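Local coordinates for protein aldehyde dehydrogenase 12 (Zea mays, PDB 6D97) that oxidises L-glutamate gamma-semialdehyde to glutamate with NAD+ as the hydride acceptor, the last step of proline catabolism in plants, at residues 138-143 with 198-203; 129-134 with 144-149. All coordinates share one frame; numbering follows the deposited sequence.

Contact 1. Residues 138-143 with 198-203; sequences SPKSYQ and FNFPLE
Ser138, the residue at which the chain leaves the helix 124-137, turns its side chain toward the loop 198-203. Its OG lies opposite the backbone N (chi1 -179°), which carries the hydroxyl to a pair of carbonyls: Asn199 O is 3.2 Å from Ser138 OG and Phe198 O is 3.4 Å from it. Ser138 CB meanwhile rests 3.7 Å from CG of Pro201, an apolar touch beside the polar one. Farther along, Lys140 makes the clear hydrogen bond. Its chain leaves the backbone with CG between N and the carbonyl carbon (chi1 60°), runs straight through chi2, bends at chi3 and extends again, bringing the ammonium group to the loop. There Lys140 NZ donates a hydrogen bond of 2.8 Å to Asn199 O, arriving almost head-on to the carbonyl, with a C=O...N angle of 166°. The lysine chain crosses the Phe200 side chain at about a right angle, and Lys140 NZ stands 3.8 Å from CD1 of that ring. The same ammonium group forms a salt bridge with Glu148, which would offset its charge. At Ser141 the segment turns into the helix 142-157, whose N-cap it provides by accepting from the Gln144 amide. On the loop side, Asn199 places its CB over the centre of the Phe198 ring, 3.9 Å above the plane. Phe198 belongs to the NAD pocket and touches the bound dinucleotide. This is the loop between strand 191-196 and helix 203-214 of the Rossmann-type nucleotide-binding domain of an aldehyde dehydrogenase, held at the Asn199 carbonyl by the lysine, with the Ser138 hydroxyl close by.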
# COMPACT_ATOMS: atom_id res chain seq x y z
N SER A 138 5.78 -11.65 -37.76
CA SER A 138 4.73 -10.66 -37.53
C SER A 138 5.22 -9.35 -38.14
O SER A 138 5.74 -8.48 -37.42
CB SER A 138 4.40 -10.50 -36.05
OG SER A 138 3.37 -9.56 -35.85
N PRO A 139 5.06 -9.17 -39.45
CA PRO A 139 5.73 -8.07 -40.16
C PRO A 139 5.35 -6.70 -39.61
O PRO A 139 4.18 -6.35 -39.48
CB PRO A 139 5.25 -8.25 -41.60
CG PRO A 139 4.94 -9.71 -41.70
CD PRO A 139 4.35 -10.07 -40.37
N LYS A 140 6.39 -5.93 -39.27
CA LYS A 140 6.28 -4.58 -38.75
C LYS A 140 7.65 -3.94 -38.94
O LYS A 140 8.63 -4.62 -39.24
CB LYS A 140 5.85 -4.57 -37.28
CG LYS A 140 6.82 -5.30 -36.37
CD LYS A 140 6.36 -5.27 -34.93
CE LYS A 140 5.24 -6.28 -34.67
NZ LYS A 140 4.85 -6.34 -33.23
N SER A 141 7.70 -2.62 -38.78
CA SER A 141 8.96 -1.92 -38.97
C SER A 141 9.99 -2.39 -37.95
O SER A 141 9.66 -2.95 -36.90
CB SER A 141 8.77 -0.41 -38.87
OG SER A 141 8.63 0.01 -37.53
N TYR A 142 11.27 -2.16 -38.27
CA TYR A 142 12.35 -2.59 -37.38
C TYR A 142 12.25 -1.92 -36.02
O TYR A 142 12.52 -2.55 -34.99
CB TYR A 142 13.71 -2.31 -38.02
CG TYR A 142 14.88 -2.75 -37.17
CD1 TYR A 142 15.28 -4.08 -37.15
CD2 TYR A 142 15.58 -1.85 -36.38
CE1 TYR A 142 16.35 -4.49 -36.37
CE2 TYR A 142 16.65 -2.25 -35.60
CZ TYR A 142 17.03 -3.57 -35.60
OH TYR A 142 18.10 -3.97 -34.83
N GLN A 143 11.87 -0.64 -35.99
CA GLN A 143 11.79 0.06 -34.71
C GLN A 143 10.61 -0.44 -33.88
O GLN A 143 10.71 -0.52 -32.65
CB GLN A 143 11.68 1.57 -34.95
CG GLN A 143 12.99 2.20 -35.42
CD GLN A 143 12.90 3.71 -35.53
OE1 GLN A 143 13.08 4.27 -36.61
NE2 GLN A 143 12.63 4.38 -34.41
N PHE A 198 -0.84 -13.37 -32.54
CA PHE A 198 0.25 -13.28 -33.51
C PHE A 198 0.99 -11.95 -33.44
O PHE A 198 2.18 -11.91 -33.77
CB PHE A 198 -0.30 -13.47 -34.93
CG PHE A 198 -0.97 -12.25 -35.49
CD1 PHE A 198 -2.32 -12.01 -35.24
CD2 PHE A 198 -0.27 -11.33 -36.26
CE1 PHE A 198 -2.94 -10.89 -35.75
CE2 PHE A 198 -0.89 -10.21 -36.77
CZ PHE A 198 -2.22 -9.99 -36.51
N ASN A 199 0.33 -10.87 -33.02
CA ASN A 199 0.84 -9.55 -33.35
C ASN A 199 2.01 -9.11 -32.47
O ASN A 199 2.84 -8.31 -32.91
CB ASN A 199 -0.29 -8.52 -33.30
CG ASN A 199 -0.95 -8.44 -31.95
OD1 ASN A 199 -1.07 -9.44 -31.24
ND2 ASN A 199 -1.40 -7.24 -31.59
N PHE A 200 2.11 -9.62 -31.24
CA PHE A 200 3.26 -9.35 -30.38
C PHE A 200 3.88 -10.68 -29.99
O PHE A 200 3.57 -11.24 -28.92
CB PHE A 200 2.87 -8.53 -29.15
CG PHE A 200 2.51 -7.10 -29.47
CD1 PHE A 200 3.50 -6.14 -29.64
CD2 PHE A 200 1.19 -6.71 -29.60
CE1 PHE A 200 3.18 -4.83 -29.94
CE2 PHE A 200 0.86 -5.40 -29.89
CZ PHE A 200 1.86 -4.46 -30.07
N PRO A 201 4.77 -11.23 -30.82
CA PRO A 201 5.27 -12.60 -30.58
C PRO A 201 6.18 -12.74 -29.38
O PRO A 201 6.48 -13.87 -28.98
CB PRO A 201 6.02 -12.93 -31.88
CG PRO A 201 5.61 -11.87 -32.87
CD PRO A 201 5.30 -10.66 -32.06
N LEU A 202 6.64 -11.64 -28.78
CA LEU A 202 7.53 -11.69 -27.63
C LEU A 202 6.95 -11.03 -26.40
O LEU A 202 6.89 -11.66 -25.33
CB LEU A 202 8.88 -11.04 -27.98
CG LEU A 202 9.90 -10.99 -26.84
CD1 LEU A 202 10.40 -12.39 -26.53
CD2 LEU A 202 11.05 -10.06 -27.17
N GLU A 203 6.49 -9.78 -26.52
CA GLU A 203 6.16 -8.98 -25.35
C GLU A 203 5.03 -9.59 -24.53
O GLU A 203 5.14 -9.74 -23.31
CB GLU A 203 5.80 -7.56 -25.79
CG GLU A 203 5.42 -6.62 -24.65
CD GLU A 203 5.05 -5.24 -25.15
OE1 GLU A 203 5.48 -4.87 -26.27
OE2 GLU A 203 4.32 -4.53 -24.44

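Contact 2. Residues 129-134 with 144-149; sequences FFAKLI and QALAEV
Ile134 sets CG2 opposite its backbone N and CG1 opposite its carbonyl carbon (chi1 -73°), so that both branches reach the helix segment 144-149. CG2 of Ile134 lies 3.8 Å from CB of Ala145, and CD1 of Ile134 is 4.0 Å from CG2 of Val149. Val149 in turn has CG2 beside its own backbone N, from where that methyl meets Phe130 CB at 3.8 Å and also nears the backbone of Ala131. Between these larger groups the helices come close through small ones: Ala131 and Ala145 have CA atoms 4.7 Å apart, and the CB of Ala145 sits 3.2 Å from Ala131 O. The axes of the two segments approach to 8.1 Å, with N-to-C directions 127° apart. Glu148 lays its carboxylate against Ile134, while its polar partners lie outside: the Leu202 and Glu203 amides at OE1 and Lys140 at OE2. Most of the contact is between apolar side chains, and no hydrogen bond crosses it. It joins two consecutive helices, 124-137 and 142-157; Leu121 of helix 105-121 touches Phe130 and Val149, and Met234 and Leu237 of helix 229-240 touch the Phe130 side chain.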
# COMPACT_ATOMS: atom_id res chain seq x y z
N PHE A 129 18.67 -9.59 -33.00
CA PHE A 129 18.20 -10.93 -33.33
C PHE A 129 16.70 -11.05 -33.14
O PHE A 129 15.97 -11.48 -34.04
CB PHE A 129 18.94 -11.96 -32.48
CG PHE A 129 18.35 -13.34 -32.54
CD1 PHE A 129 18.73 -14.23 -33.53
CD2 PHE A 129 17.44 -13.76 -31.58
CE1 PHE A 129 18.20 -15.50 -33.59
CE2 PHE A 129 16.90 -15.03 -31.63
CZ PHE A 129 17.28 -15.90 -32.63
N PHE A 130 16.20 -10.65 -31.96
CA PHE A 130 14.78 -10.79 -31.68
C PHE A 130 13.94 -9.82 -32.50
O PHE A 130 12.85 -10.16 -32.95
CB PHE A 130 14.52 -10.61 -30.18
CG PHE A 130 14.68 -11.87 -29.39
CD1 PHE A 130 13.74 -12.89 -29.50
CD2 PHE A 130 15.76 -12.05 -28.55
CE1 PHE A 130 13.87 -14.05 -28.77
CE2 PHE A 130 15.90 -13.22 -27.82
CZ PHE A 130 14.96 -14.22 -27.93
N ALA A 131 14.44 -8.60 -32.71
CA ALA A 131 13.72 -7.64 -33.54
C ALA A 131 13.56 -8.17 -34.97
O ALA A 131 12.48 -8.07 -35.56
CB ALA A 131 14.43 -6.30 -33.54
N LYS A 132 14.63 -8.73 -35.53
CA LYS A 132 14.56 -9.26 -36.89
C LYS A 132 13.66 -10.49 -36.95
O LYS A 132 12.88 -10.64 -37.90
CB LYS A 132 15.96 -9.61 -37.39
CG LYS A 132 16.49 -8.64 -38.43
CD LYS A 132 17.68 -7.88 -37.88
CE LYS A 132 18.35 -7.06 -38.97
NZ LYS A 132 19.81 -6.88 -38.72
N LEU A 133 13.76 -11.38 -35.97
CA LEU A 133 12.92 -12.57 -35.96
C LEU A 133 11.44 -12.20 -35.86
O LEU A 133 10.60 -12.81 -36.52
CB LEU A 133 13.32 -13.50 -34.81
CG LEU A 133 12.75 -14.91 -34.87
CD1 LEU A 133 13.04 -15.56 -36.20
CD2 LEU A 133 13.33 -15.75 -33.75
N ILE A 134 11.12 -11.21 -35.02
CA ILE A 134 9.75 -10.72 -34.91
C ILE A 134 9.26 -10.23 -36.27
O ILE A 134 8.14 -10.54 -36.70
CB ILE A 134 9.65 -9.61 -33.85
CG1 ILE A 134 9.77 -10.20 -32.45
CG2 ILE A 134 8.36 -8.82 -34.00
CD1 ILE A 134 9.94 -9.14 -31.37
N GLN A 144 9.49 -0.78 -34.53
CA GLN A 144 8.37 -1.36 -33.80
C GLN A 144 8.75 -2.72 -33.21
O GLN A 144 8.40 -3.02 -32.06
CB GLN A 144 7.15 -1.50 -34.71
CG GLN A 144 6.49 -0.19 -35.08
CD GLN A 144 5.75 0.44 -33.92
OE1 GLN A 144 5.21 -0.25 -33.06
NE2 GLN A 144 5.73 1.77 -33.88
N ALA A 145 9.45 -3.55 -33.98
CA ALA A 145 9.91 -4.84 -33.46
C ALA A 145 10.94 -4.65 -32.35
O ALA A 145 10.95 -5.41 -31.37
CB ALA A 145 10.50 -5.68 -34.60
N LEU A 146 11.82 -3.66 -32.50
CA LEU A 146 12.78 -3.37 -31.44
C LEU A 146 12.08 -2.92 -30.17
O LEU A 146 12.48 -3.30 -29.06
CB LEU A 146 13.77 -2.30 -31.92
CG LEU A 146 14.94 -1.98 -30.99
CD1 LEU A 146 15.89 -3.17 -30.93
CD2 LEU A 146 15.68 -0.74 -31.46
N ALA A 147 11.03 -2.11 -30.31
CA ALA A 147 10.30 -1.63 -29.14
C ALA A 147 9.73 -2.80 -28.34
O ALA A 147 9.65 -2.73 -27.11
CB ALA A 147 9.18 -0.68 -29.56
N GLU A 148 9.33 -3.87 -29.02
CA GLU A 148 8.84 -5.05 -28.32
C GLU A 148 9.95 -5.66 -27.47
O GLU A 148 9.72 -6.04 -26.31
CB GLU A 148 8.31 -6.08 -29.32
CG GLU A 148 6.90 -6.55 -29.03
CD GLU A 148 6.51 -7.75 -29.87
OE1 GLU A 148 6.42 -8.87 -29.30
OE2 GLU A 148 6.28 -7.58 -31.08
N VAL A 149 11.16 -5.75 -28.01
CA VAL A 149 12.27 -6.32 -27.25
C VAL A 149 12.66 -5.39 -26.11
O VAL A 149 13.01 -5.84 -25.01
CB VAL A 149 13.46 -6.61 -28.18
CG1 VAL A 149 14.45 -7.51 -27.47
CG2 VAL A 149 12.97 -7.24 -29.47

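In the fold
The centres of contacts 1 and 2 are about 6 Å apart, and both use helix 142-157. Their segments alternate along the chain: 129-134, 138-143, 144-149 and, after 48 residues containing three strands, 198-203. Contact 2 packs the consecutive helices 124-137 and 142-157 together, whereas contact 1 joins the connection between those helices to the loop following strand 191-196 of the parallel five-stranded sheet. Glu148, a residue of contact 2, connects the two through its polar partners on both segments of contact 1. The helical pair is thereby tied to a loop that borders the NAD pocket.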